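Local coordinates for molinate hydrolase (Gulosibacter molinativorax, PDB 4UB9), which hydrolyses the thiocarbamate pesticide molinate, and belongs to the amidohydrolase family, whose zinc-containing members are generally assigned cleavage of non-peptide carbon-nitrogen bonds, at residues A[35-41]-A[79-85]; A[53-57]-A[67-73]; A[213-217]-A[258-262]; A[171-175]-A[228-232]; A[328-332]-A[348-352]. All blocks are in the same frame, centred on the assembly; numbering follows the deposited sequence.

Contact 1: A[35-41]-A[79-85]; sequences TIAIVGG and IRQIDAQ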
# COMPACT_ATOMS: atom_id res chain seq x y z
N THR A 35 -16.20 -46.26 31.49
CA THR A 35 -17.31 -47.16 31.32
C THR A 35 -18.63 -46.43 31.50
O THR A 35 -18.81 -45.64 32.40
CB THR A 35 -17.20 -48.31 32.29
OG1 THR A 35 -15.99 -49.01 32.01
CG2 THR A 35 -18.38 -49.29 32.15
N ILE A 36 -19.56 -46.68 30.59
CA ILE A 36 -20.82 -45.95 30.56
C ILE A 36 -21.81 -46.68 29.65
O ILE A 36 -21.43 -47.45 28.76
CB ILE A 36 -20.62 -44.48 30.08
CG1 ILE A 36 -21.83 -43.59 30.42
CG2 ILE A 36 -20.38 -44.42 28.57
CD1 ILE A 36 -21.54 -42.10 30.41
N ALA A 37 -23.10 -46.41 29.87
CA ALA A 37 -24.14 -46.93 29.00
C ALA A 37 -25.09 -45.85 28.63
O ALA A 37 -25.51 -45.04 29.46
CB ALA A 37 -24.90 -48.05 29.68
N ILE A 38 -25.46 -45.86 27.37
CA ILE A 38 -26.36 -44.84 26.79
C ILE A 38 -27.62 -45.64 26.49
O ILE A 38 -27.59 -46.52 25.63
CB ILE A 38 -25.83 -44.21 25.46
CG1 ILE A 38 -24.28 -44.06 25.45
CG2 ILE A 38 -26.52 -42.90 25.17
CD1 ILE A 38 -23.72 -43.17 26.52
N VAL A 39 -28.70 -45.35 27.19
CA VAL A 39 -29.85 -46.27 27.15
C VAL A 39 -31.12 -45.70 26.50
O VAL A 39 -31.59 -44.60 26.81
CB VAL A 39 -30.19 -46.91 28.53
CG1 VAL A 39 -28.93 -47.32 29.25
CG2 VAL A 39 -31.02 -45.97 29.40
N GLY A 40 -31.67 -46.51 25.60
CA GLY A 40 -33.07 -46.40 25.21
C GLY A 40 -33.35 -45.27 24.26
O GLY A 40 -34.44 -44.68 24.27
N GLY A 41 -32.39 -45.01 23.38
CA GLY A 41 -32.58 -43.97 22.35
C GLY A 41 -32.61 -44.52 20.94
O GLY A 41 -32.31 -45.69 20.72
N ILE A 79 -23.36 -48.88 37.35
CA ILE A 79 -22.75 -48.40 36.10
C ILE A 79 -23.34 -47.06 35.67
O ILE A 79 -24.55 -46.87 35.67
CB ILE A 79 -22.91 -49.42 34.95
CG1 ILE A 79 -22.06 -50.68 35.21
CG2 ILE A 79 -22.55 -48.80 33.61
CD1 ILE A 79 -20.59 -50.42 35.50
N ARG A 80 -22.46 -46.13 35.33
CA ARG A 80 -22.85 -44.78 34.90
C ARG A 80 -23.73 -44.88 33.67
O ARG A 80 -23.43 -45.63 32.75
CB ARG A 80 -21.63 -43.90 34.62
CG ARG A 80 -21.25 -42.98 35.77
CD ARG A 80 -22.24 -41.83 35.89
NE ARG A 80 -22.13 -40.87 34.79
CZ ARG A 80 -21.22 -39.90 34.70
NH1 ARG A 80 -20.31 -39.75 35.66
NH2 ARG A 80 -21.20 -39.09 33.65
N GLN A 81 -24.81 -44.12 33.65
CA GLN A 81 -25.76 -44.22 32.54
C GLN A 81 -26.27 -42.91 32.06
O GLN A 81 -26.41 -41.96 32.81
CB GLN A 81 -27.02 -44.97 32.97
CG GLN A 81 -26.78 -46.33 33.54
CD GLN A 81 -28.08 -47.08 33.78
OE1 GLN A 81 -29.14 -46.73 33.23
NE2 GLN A 81 -28.01 -48.13 34.60
N ILE A 82 -26.68 -42.90 30.81
CA ILE A 82 -27.35 -41.75 30.28
C ILE A 82 -28.69 -42.22 29.77
O ILE A 82 -28.78 -43.17 29.00
CB ILE A 82 -26.54 -41.06 29.16
CG1 ILE A 82 -25.33 -40.35 29.77
CG2 ILE A 82 -27.38 -40.06 28.39
CD1 ILE A 82 -24.26 -39.96 28.75
N ASP A 83 -29.71 -41.48 30.15
CA ASP A 83 -31.03 -41.79 29.72
C ASP A 83 -31.31 -41.14 28.37
O ASP A 83 -31.60 -39.94 28.29
CB ASP A 83 -32.06 -41.33 30.76
CG ASP A 83 -33.49 -41.63 30.33
OD1 ASP A 83 -33.71 -42.52 29.47
OD2 ASP A 83 -34.40 -40.98 30.88
N ALA A 84 -31.37 -41.96 27.34
CA ALA A 84 -31.60 -41.48 26.00
C ALA A 84 -33.05 -41.57 25.51
O ALA A 84 -33.32 -41.36 24.35
CB ALA A 84 -30.66 -42.17 25.03
N GLN A 85 -33.98 -41.88 26.40
CA GLN A 85 -35.36 -42.07 25.99
C GLN A 85 -35.85 -40.81 25.32
O GLN A 85 -35.68 -39.73 25.84
CB GLN A 85 -36.23 -42.31 27.23
CG GLN A 85 -37.01 -43.62 27.26
CD GLN A 85 -38.47 -43.44 27.63
OE1 GLN A 85 -38.83 -42.65 28.51
NE2 GLN A 85 -39.33 -44.19 26.97

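Contact 2: A[53-57]-A[67-73]; sequences PETTV and VGSTDQI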
# COMPACT_ATOMS: atom_id res chain seq x y z
N PRO A 53 -34.80 -47.71 16.80
CA PRO A 53 -35.24 -47.19 18.09
C PRO A 53 -34.87 -48.10 19.27
O PRO A 53 -34.44 -49.23 19.09
CB PRO A 53 -36.76 -47.05 17.94
CG PRO A 53 -37.10 -47.45 16.54
CD PRO A 53 -35.95 -48.29 16.06
N GLU A 54 -35.07 -47.58 20.48
CA GLU A 54 -34.94 -48.39 21.72
C GLU A 54 -33.64 -49.12 21.85
O GLU A 54 -33.59 -50.32 22.12
CB GLU A 54 -36.12 -49.37 21.87
CG GLU A 54 -37.20 -48.60 22.56
CD GLU A 54 -38.60 -49.07 22.28
OE1 GLU A 54 -38.82 -50.01 21.49
OE2 GLU A 54 -39.49 -48.45 22.88
N THR A 55 -32.59 -48.38 21.54
CA THR A 55 -31.27 -48.98 21.46
C THR A 55 -30.44 -48.51 22.62
O THR A 55 -30.63 -47.43 23.13
CB THR A 55 -30.57 -48.67 20.12
OG1 THR A 55 -31.46 -48.97 19.03
CG2 THR A 55 -29.32 -49.50 19.98
N THR A 56 -29.57 -49.40 23.03
CA THR A 56 -28.64 -49.16 24.06
C THR A 56 -27.23 -49.42 23.54
O THR A 56 -26.96 -50.40 22.85
CB THR A 56 -28.95 -50.02 25.32
OG1 THR A 56 -30.09 -49.43 25.99
CG2 THR A 56 -27.77 -50.08 26.29
N VAL A 57 -26.34 -48.52 23.92
CA VAL A 57 -24.92 -48.62 23.59
C VAL A 57 -24.10 -48.74 24.85
O VAL A 57 -24.25 -47.94 25.79
CB VAL A 57 -24.43 -47.39 22.83
CG1 VAL A 57 -22.94 -47.52 22.53
CG2 VAL A 57 -25.24 -47.20 21.57
N VAL A 67 -23.90 -53.20 21.43
CA VAL A 67 -24.92 -52.36 20.80
C VAL A 67 -26.12 -53.23 20.47
O VAL A 67 -26.01 -54.18 19.72
CB VAL A 67 -24.45 -51.75 19.47
CG1 VAL A 67 -25.54 -50.88 18.85
CG2 VAL A 67 -23.18 -50.96 19.69
N GLY A 68 -27.26 -52.90 21.04
CA GLY A 68 -28.43 -53.67 20.75
C GLY A 68 -29.67 -53.15 21.41
O GLY A 68 -29.69 -52.04 21.97
N SER A 69 -30.71 -53.94 21.29
CA SER A 69 -31.99 -53.59 21.87
C SER A 69 -31.86 -53.37 23.35
O SER A 69 -31.12 -54.04 24.08
CB SER A 69 -33.05 -54.63 21.62
OG SER A 69 -33.86 -54.22 20.54
N THR A 70 -32.58 -52.35 23.77
CA THR A 70 -32.50 -51.82 25.12
C THR A 70 -32.69 -52.96 26.15
O THR A 70 -31.91 -53.10 27.10
CB THR A 70 -33.50 -50.65 25.27
OG1 THR A 70 -33.24 -49.95 26.48
CG2 THR A 70 -34.99 -51.11 25.20
N ASP A 71 -33.67 -53.80 25.91
CA ASP A 71 -34.04 -54.91 26.83
C ASP A 71 -33.14 -56.16 26.79
O ASP A 71 -33.17 -56.96 27.70
CB ASP A 71 -35.48 -55.32 26.55
CG ASP A 71 -35.71 -55.71 25.11
OD1 ASP A 71 -34.90 -56.49 24.61
OD2 ASP A 71 -36.72 -55.25 24.51
N GLN A 72 -32.40 -56.34 25.71
CA GLN A 72 -31.43 -57.45 25.60
C GLN A 72 -30.06 -57.09 26.18
O GLN A 72 -29.22 -57.94 26.38
CB GLN A 72 -31.14 -57.76 24.15
CG GLN A 72 -31.94 -58.66 23.28
CD GLN A 72 -31.55 -58.25 21.84
OE1 GLN A 72 -30.48 -57.66 21.59
NE2 GLN A 72 -32.47 -58.44 20.93
N ILE A 73 -29.83 -55.80 26.44
CA ILE A 73 -28.56 -55.37 27.04
C ILE A 73 -28.81 -55.02 28.51
O ILE A 73 -29.54 -54.07 28.86
CB ILE A 73 -27.93 -54.15 26.33
CG1 ILE A 73 -27.91 -54.35 24.81
CG2 ILE A 73 -26.54 -53.90 26.86
CD1 ILE A 73 -27.06 -55.51 24.33

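Contact 3: A[213-217]-A[258-262]; sequences GRHLS and FTFSE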
# COMPACT_ATOMS: atom_id res chain seq x y z
N GLY A 213 8.60 -24.80 2.93
CA GLY A 213 7.99 -23.64 2.30
C GLY A 213 8.24 -23.47 0.80
O GLY A 213 8.53 -24.44 0.10
N ARG A 214 8.07 -22.24 0.32
CA ARG A 214 8.07 -21.95 -1.12
C ARG A 214 9.39 -22.37 -1.79
O ARG A 214 9.42 -22.68 -2.97
CB ARG A 214 7.76 -20.47 -1.41
CG ARG A 214 6.33 -20.01 -1.04
CD ARG A 214 5.23 -20.71 -1.83
NE ARG A 214 5.52 -20.55 -3.25
CZ ARG A 214 5.97 -21.50 -4.06
NH1 ARG A 214 6.06 -22.76 -3.69
NH2 ARG A 214 6.24 -21.17 -5.32
N HIS A 215 10.46 -22.42 -1.02
CA HIS A 215 11.79 -22.74 -1.58
C HIS A 215 11.86 -24.14 -2.19
O HIS A 215 12.67 -24.40 -3.08
CB HIS A 215 12.91 -22.54 -0.57
CG HIS A 215 13.05 -23.65 0.40
ND1 HIS A 215 13.98 -24.66 0.25
CD2 HIS A 215 12.39 -23.92 1.55
CE1 HIS A 215 13.87 -25.52 1.24
NE2 HIS A 215 12.91 -25.09 2.04
N LEU A 216 11.00 -25.03 -1.76
CA LEU A 216 10.94 -26.34 -2.36
C LEU A 216 10.71 -26.30 -3.87
O LEU A 216 11.13 -27.19 -4.59
CB LEU A 216 9.81 -27.19 -1.73
CG LEU A 216 10.04 -27.60 -0.29
CD1 LEU A 216 8.85 -28.41 0.13
CD2 LEU A 216 11.31 -28.42 -0.08
N SER A 217 9.98 -25.30 -4.34
CA SER A 217 9.69 -25.17 -5.76
C SER A 217 10.93 -24.86 -6.60
O SER A 217 10.87 -24.95 -7.82
CB SER A 217 8.66 -24.06 -6.02
OG SER A 217 7.34 -24.42 -5.61
N PHE A 258 0.42 -24.19 -10.66
CA PHE A 258 0.93 -25.40 -10.01
C PHE A 258 2.16 -25.07 -9.22
O PHE A 258 3.03 -24.34 -9.65
CB PHE A 258 1.22 -26.49 -11.05
CG PHE A 258 0.01 -27.23 -11.46
CD1 PHE A 258 -0.91 -26.66 -12.30
CD2 PHE A 258 -0.19 -28.54 -11.04
CE1 PHE A 258 -2.03 -27.35 -12.70
CE2 PHE A 258 -1.31 -29.24 -11.41
CZ PHE A 258 -2.24 -28.64 -12.23
N THR A 259 2.24 -25.61 -8.03
CA THR A 259 3.41 -25.38 -7.16
C THR A 259 4.67 -26.08 -7.62
O THR A 259 5.80 -25.59 -7.44
CB THR A 259 3.08 -25.86 -5.72
OG1 THR A 259 1.96 -25.12 -5.26
CG2 THR A 259 4.23 -25.65 -4.77
N PHE A 260 4.47 -27.28 -8.15
CA PHE A 260 5.55 -28.24 -8.46
C PHE A 260 5.43 -28.77 -9.88
O PHE A 260 4.33 -28.84 -10.43
CB PHE A 260 5.47 -29.45 -7.53
CG PHE A 260 5.76 -29.14 -6.08
CD1 PHE A 260 6.98 -28.66 -5.68
CD2 PHE A 260 4.78 -29.31 -5.12
CE1 PHE A 260 7.24 -28.37 -4.36
CE2 PHE A 260 5.03 -29.00 -3.81
CZ PHE A 260 6.25 -28.53 -3.43
N SER A 261 6.56 -29.18 -10.45
CA SER A 261 6.54 -30.02 -11.67
C SER A 261 5.96 -31.37 -11.35
O SER A 261 5.97 -31.82 -10.20
CB SER A 261 7.94 -30.24 -12.24
OG SER A 261 8.72 -31.03 -11.38
N GLU A 262 5.45 -32.04 -12.37
CA GLU A 262 4.83 -33.38 -12.14
C GLU A 262 5.84 -34.37 -11.61
O GLU A 262 5.58 -35.17 -10.74
CB GLU A 262 4.01 -33.87 -13.36
CG GLU A 262 2.86 -32.84 -13.58
CD GLU A 262 1.46 -33.38 -13.88
OE1 GLU A 262 1.23 -34.59 -13.70
OE2 GLU A 262 0.58 -32.56 -14.24
O HOH W 1 8.03 -24.98 -9.39

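Contact 4: A[171-175]-A[228-232]; sequences AGTLI and IREYL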
# COMPACT_ATOMS: atom_id res chain seq x y z
N ALA A 171 -1.54 -32.84 9.84
CA ALA A 171 -0.59 -32.81 8.72
C ALA A 171 0.69 -32.09 9.03
O ALA A 171 1.69 -32.27 8.34
CB ALA A 171 -1.21 -32.11 7.52
N GLY A 172 0.61 -31.18 9.98
CA GLY A 172 1.66 -30.16 10.18
C GLY A 172 1.43 -29.05 9.17
O GLY A 172 0.35 -28.45 9.10
N THR A 173 2.41 -28.82 8.32
CA THR A 173 2.28 -27.76 7.30
C THR A 173 1.77 -28.30 5.97
O THR A 173 1.54 -29.48 5.79
CB THR A 173 3.59 -27.02 7.08
OG1 THR A 173 3.35 -25.84 6.31
CG2 THR A 173 4.61 -27.89 6.36
N LEU A 174 1.53 -27.38 5.07
CA LEU A 174 1.16 -27.68 3.70
C LEU A 174 2.44 -27.63 2.89
O LEU A 174 3.11 -26.58 2.79
CB LEU A 174 0.30 -26.58 3.13
CG LEU A 174 -0.99 -26.91 2.44
CD1 LEU A 174 -2.08 -26.29 3.31
CD2 LEU A 174 -1.04 -26.26 1.10
N ILE A 175 2.78 -28.76 2.31
CA ILE A 175 4.04 -28.87 1.65
C ILE A 175 4.03 -27.93 0.45
O ILE A 175 3.25 -28.10 -0.48
CB ILE A 175 4.32 -30.30 1.18
CG1 ILE A 175 4.24 -31.30 2.33
CG2 ILE A 175 5.68 -30.37 0.50
CD1 ILE A 175 5.14 -31.00 3.50
N ILE A 228 11.38 -34.12 2.04
CA ILE A 228 10.04 -34.65 2.31
C ILE A 228 10.08 -35.91 3.17
O ILE A 228 9.29 -36.07 4.09
CB ILE A 228 9.19 -34.91 1.07
CG1 ILE A 228 7.81 -35.43 1.46
CG2 ILE A 228 9.84 -35.93 0.13
CD1 ILE A 228 6.96 -34.42 2.21
N ARG A 229 11.04 -36.78 2.91
CA ARG A 229 11.18 -37.96 3.73
C ARG A 229 11.46 -37.64 5.19
O ARG A 229 10.85 -38.18 6.10
CB ARG A 229 12.28 -38.85 3.21
CG ARG A 229 12.36 -40.11 4.03
CD ARG A 229 13.11 -41.16 3.23
NE ARG A 229 13.08 -42.43 3.91
CZ ARG A 229 13.67 -43.53 3.48
NH1 ARG A 229 14.34 -43.54 2.33
NH2 ARG A 229 13.58 -44.65 4.20
N GLU A 230 12.40 -36.75 5.39
CA GLU A 230 12.73 -36.30 6.74
C GLU A 230 11.54 -35.65 7.47
O GLU A 230 11.32 -35.87 8.68
CB GLU A 230 13.90 -35.32 6.64
CG GLU A 230 14.14 -34.48 7.89
CD GLU A 230 15.22 -33.42 7.70
OE1 GLU A 230 15.26 -32.71 6.65
OE2 GLU A 230 16.05 -33.29 8.62
N TYR A 231 10.81 -34.82 6.72
CA TYR A 231 9.62 -34.17 7.24
C TYR A 231 8.62 -35.22 7.74
O TYR A 231 8.18 -35.16 8.86
CB TYR A 231 8.95 -33.30 6.17
CG TYR A 231 7.66 -32.71 6.69
CD1 TYR A 231 7.67 -31.63 7.59
CD2 TYR A 231 6.43 -33.26 6.34
CE1 TYR A 231 6.50 -31.10 8.06
CE2 TYR A 231 5.25 -32.74 6.81
CZ TYR A 231 5.29 -31.67 7.68
OH TYR A 231 4.12 -31.13 8.18
N LEU A 232 8.34 -36.21 6.90
CA LEU A 232 7.42 -37.26 7.25
C LEU A 232 7.89 -38.02 8.48
O LEU A 232 7.09 -38.45 9.29
CB LEU A 232 7.19 -38.21 6.08
CG LEU A 232 6.47 -37.54 4.90
CD1 LEU A 232 6.51 -38.41 3.66
CD2 LEU A 232 5.02 -37.24 5.21

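Contact 5: A[328-332]-A[348-352]; sequences VQPTT and DFSGR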
# COMPACT_ATOMS: atom_id res chain seq x y z
N VAL A 328 -15.44 -30.67 0.63
CA VAL A 328 -15.94 -29.44 0.02
C VAL A 328 -16.34 -28.50 1.12
O VAL A 328 -16.54 -28.93 2.26
CB VAL A 328 -17.13 -29.65 -0.89
CG1 VAL A 328 -16.78 -30.65 -1.98
CG2 VAL A 328 -18.30 -30.16 -0.10
N GLN A 329 -16.30 -27.22 0.79
CA GLN A 329 -16.46 -26.14 1.80
C GLN A 329 -17.47 -25.16 1.27
O GLN A 329 -17.13 -24.27 0.50
CB GLN A 329 -15.16 -25.44 2.12
CG GLN A 329 -14.24 -26.37 2.88
CD GLN A 329 -12.85 -25.82 3.11
OE1 GLN A 329 -12.62 -24.62 3.05
NE2 GLN A 329 -11.94 -26.70 3.40
N PRO A 330 -18.74 -25.40 1.60
CA PRO A 330 -19.78 -24.60 1.08
C PRO A 330 -20.17 -23.49 2.03
O PRO A 330 -19.76 -23.40 3.17
CB PRO A 330 -20.91 -25.59 0.97
CG PRO A 330 -20.74 -26.37 2.23
CD PRO A 330 -19.27 -26.54 2.37
N THR A 331 -21.07 -22.72 1.51
CA THR A 331 -21.56 -21.56 2.13
C THR A 331 -23.10 -21.66 2.07
O THR A 331 -23.65 -22.17 1.10
CB THR A 331 -20.97 -20.41 1.33
OG1 THR A 331 -20.79 -19.29 2.18
CG2 THR A 331 -21.77 -20.15 0.15
N THR A 332 -23.78 -21.26 3.13
CA THR A 332 -25.24 -21.30 3.15
C THR A 332 -25.78 -20.23 2.24
O THR A 332 -25.09 -19.29 1.84
CB THR A 332 -25.82 -21.05 4.54
OG1 THR A 332 -25.45 -19.75 5.00
CG2 THR A 332 -25.35 -22.07 5.53
N ASP A 348 -16.08 -15.53 -3.97
CA ASP A 348 -15.67 -16.57 -4.92
C ASP A 348 -15.23 -17.90 -4.33
O ASP A 348 -15.04 -18.87 -5.06
CB ASP A 348 -14.51 -16.07 -5.77
CG ASP A 348 -14.97 -15.32 -6.99
OD1 ASP A 348 -16.20 -15.24 -7.21
OD2 ASP A 348 -14.09 -14.81 -7.72
N PHE A 349 -15.01 -17.93 -3.03
CA PHE A 349 -14.50 -19.10 -2.33
C PHE A 349 -15.49 -20.24 -2.51
O PHE A 349 -15.13 -21.30 -3.01
CB PHE A 349 -14.29 -18.73 -0.88
CG PHE A 349 -13.45 -19.66 -0.07
CD1 PHE A 349 -13.86 -20.96 0.21
CD2 PHE A 349 -12.28 -19.19 0.56
CE1 PHE A 349 -13.10 -21.81 1.03
CE2 PHE A 349 -11.51 -20.02 1.37
CZ PHE A 349 -11.91 -21.34 1.61
N SER A 350 -16.76 -20.00 -2.18
CA SER A 350 -17.84 -21.02 -2.28
C SER A 350 -19.06 -20.63 -3.07
O SER A 350 -19.97 -21.43 -3.25
CB SER A 350 -18.32 -21.36 -0.90
OG SER A 350 -17.20 -21.68 -0.07
N GLY A 351 -19.04 -19.42 -3.61
CA GLY A 351 -20.14 -18.92 -4.37
C GLY A 351 -20.04 -19.14 -5.85
O GLY A 351 -19.09 -19.76 -6.38
N ARG A 352 -21.07 -18.63 -6.54
CA ARG A 352 -21.22 -18.69 -8.01
C ARG A 352 -20.95 -20.13 -8.52
O ARG A 352 -21.58 -21.08 -8.08
CB ARG A 352 -20.34 -17.63 -8.73
CG ARG A 352 -20.59 -16.17 -8.37
CD ARG A 352 -19.90 -15.80 -7.05
NE ARG A 352 -20.23 -14.48 -6.54
CZ ARG A 352 -19.37 -13.45 -6.43
NH1 ARG A 352 -18.10 -13.58 -6.78
NH2 ARG A 352 -19.80 -12.28 -5.95
O HOH W 2 -15.15 -24.00 -2.18
O HOH W 3 -21.32 -23.05 -1.64

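Contact 1: A[35-41]-A[79-85]
I36 and I38, with A37 between them on strand 36-39, both bring their CD1 methyl to the same atom, I82 CD1 on strand 81-83. The two approaches differ. I38 and I82 lie side by side and point the same way, with I38 CD1 3.9 Å from I82 CD1, whereas I36 crosses I82 obliquely and places its own CD1 3.8 Å from I82 CD1. With its outer bond extended (chi2 164°), the branched chain of I82 is long enough to serve both partners, and H466 and V468 of strand 464-469 also pack on it. Small A84 continues this apolar side, its CB 4.2 Å from I38 CG2. G41 runs so close to A84 CB that a residue without a side chain suits it. V39 and Q81 are turned to the other face, where V39 CG1 meets the amide oxygen Q81 OE1 at 4.0 Å; a polar amide is at home on this partly exposed side. There D83, paired with V39, accepts from Q85 N through OD1 in an Asx turn. Between the two faces the backbones exchange four hydrogen bonds, among them V39 N to I82 O at 2.8 Å, which is nearly straight (171°). R80 reaches outward to a salt bridge with E473. This parallel edge pairing is typical of the small beta domain that accompanies the barrel in amidohydrolases.

Contact 2: A[53-57]-A[67-73]
T56 faces G68 as a hydrogen-bonded pair of the antiparallel beta hairpin formed by strands 55-60 and 63-69, and the contact is tightest here. T56 N donates to G68 O over 2.8 Å in a nearly straight bond (172°), and G68 N returns a bond to T56 O at 3.1 Å. Glycine suits this place because I73 folds back over the same face: its CG2 lies 4.1 Å from T56 CG2, the two side chains sliding past each other in opposite directions. With OG1 beside the backbone N (chi1 -75°) and CG2 anti to it, T56 turns its methyl to I73 and its hydroxyl to T70, dividing an apolar from a polar neighbour. On the other face the beta-branched residues T55, V57 and V67 form an apolar patch, T55 CG2 touching V67 CG1 at 4.2 Å, and L43 and I439 pack against it. T55 turns its own hydroxyl elsewhere, to V52 O.

The hairpin's outer end is looser. E54 still accepts from T70 N through its backbone O, at 2.8 Å, but its carboxylate leads away from the other segment, as suits an exposed acid. T70, where the chain leaves the strand for a turn with helical backbone angles, is poorly ordered, so its side-chain details are less certain than those of the strand. There the T70 and T56 side chains cross at about a right angle. T56 OG1 takes a weak bond from G40 N, and it shares with T70 OG1 a hydrogen bond of 3.2 Å whose proton could come from either hydroxyl.

Contact 3: A[213-217]-A[258-262]
S217 and T259 meet through a hydroxyl and a carbonyl: S217 OG gives its proton to T259 O at 2.7 Å, tilted 26° from the carbonyl plane. The contact joins the loops before helices 221-232 and 262-275, the T259 side chain about 6 Å from that of zinc-binding H282. A chi1 of -72° sets the S217 hydroxyl beside its own backbone N, where R214 can also reach it. The R214 chain bends at both chi2 and chi3 and curls back over the 3-10 turn until NH1 meets S217 OG at 2.8 Å, the oxygen lying in the guanidinium plane. T259 puts its methyl into the same corner, CG2 being 3.4 Å from S217 OG and 3.6 Å from R214 NH1, while its hydroxyl turns away to A242 O. That methyl also sits over the centre of the F260 ring. The ring presents its edge to L216, with F260 CE1 3.9 Å from L216 CB. R214 is shared with the second subunit, where P256 O accepts from NH2 and Y257 makes a cation-pi contact. As S217 OG accepts from the arginine, the nearby positive charge would probably polarise the hydroxyl into a stronger donor.

Contact 4: A[171-175]-A[228-232]
In the TIM barrel of the amidohydrolase domain, Y231 of helix 221-232 reaches down to the segment A171 to I175, which links strand 167-170 to the short strand 174-175. The tyrosine hydroxyl is gripped by two backbone bonds. It donates to A171 O, with Y231 OH 2.7 Å away, in the carbonyl plane on a lone pair, and it accepts from T173 N, which lies 2.9 Å from Y231 OH. A phenol suits this place, being long enough to bridge from helix to loop and able to satisfy an acceptor and a donor with one buried atom. With its ring anti to the backbone N (chi1 176°), Y231 stands out from the helix toward the loop. G172 passes so near the hydroxyl, its CA 3.3 Å from Y231 OH, that a side chain there would run into the phenol, and its backbone takes a positive phi that glycine adopts easily. T173 CG2 also touches Y231 OH, at 3.7 Å.

Further along, I175 lays its end over one face of the ring: CD1 sits 4.1 Å from the centroid of the Y231 ring and 26° off its normal, a CH-pi contact. I175 CD1 also touches I228 CD1, at 4.1 Å, one helical turn before Y231, the two isoleucines meeting at about a right angle. Branched aliphatic chains fill the space between strand and helix without polar demands. Strand 174-175 pairs in parallel with strand 239-242, which follows helix 221-232, so this is the packing of a beta-alpha-beta crossover in a TIM barrel.

Contact 5: A[328-332]-A[348-352]
F349 turns the edge of its ring to Q329: F349 CE1 lies 3.5 Å from Q329 OE1, which is close to the ring plane, where the weakly positive ring hydrogens suit an oxygen. Amide and ring are only 24° apart in tilt, and the other end of the amide, NE2, is held by E327. Because chi1 is -165°, the ring swings anti to the backbone N and over toward the glutamine. F349 O receives a water.

S350 follows and carries the direct hydrogen bond. S350 OG donates to Q329 O at 2.7 Å, tilted 25° from the carbonyl plane, and S350 CB packs 3.6 Å from T331 CB; a small hydroxyl residue can make both contacts where the chains run close. A second water joins the backbones, 2.7 Å from S350 O and 3.2 Å from T331 N. The segment 328-332 is the loop after strand 326-328, probably one of the strands of the TIM barrel, beside the zinc site: the F349 side chain is about 6 Å from the zinc ion, and that of Q329 about 4 Å from the side chain of the zinc ligand H302.

R352 turns back along its own segment: R352 NH1 forms a salt bridge of 2.6 Å with D348 OD1, approaching from above the carboxylate plane, while R352 NH2 pairs with D340 and D348 OD2 with R254.

Overall arrangement
Contacts 1 and 2 touch and hold neighbouring strands of one sheet: 36-39 lies between 81-83 and 55-60, and backbone hydrogen bonds of I38 with V57 and G41 with T55 join them. Both are partly buried and far from the zinc, resting on ladders of backbone bonds with one apolar and one more polar side. Contacts 3, 4 and 5 are buried in the barrel domain, and there single hydroxyls of serine or tyrosine carry the polar work. Contacts 3 and 4 adjoin through L216 and I175, their centres about 13 Å apart, yet only contact 3 also faces a second subunit. Contact 5 approaches the zinc more closely and has two waters between its backbones, where contact 3 has one.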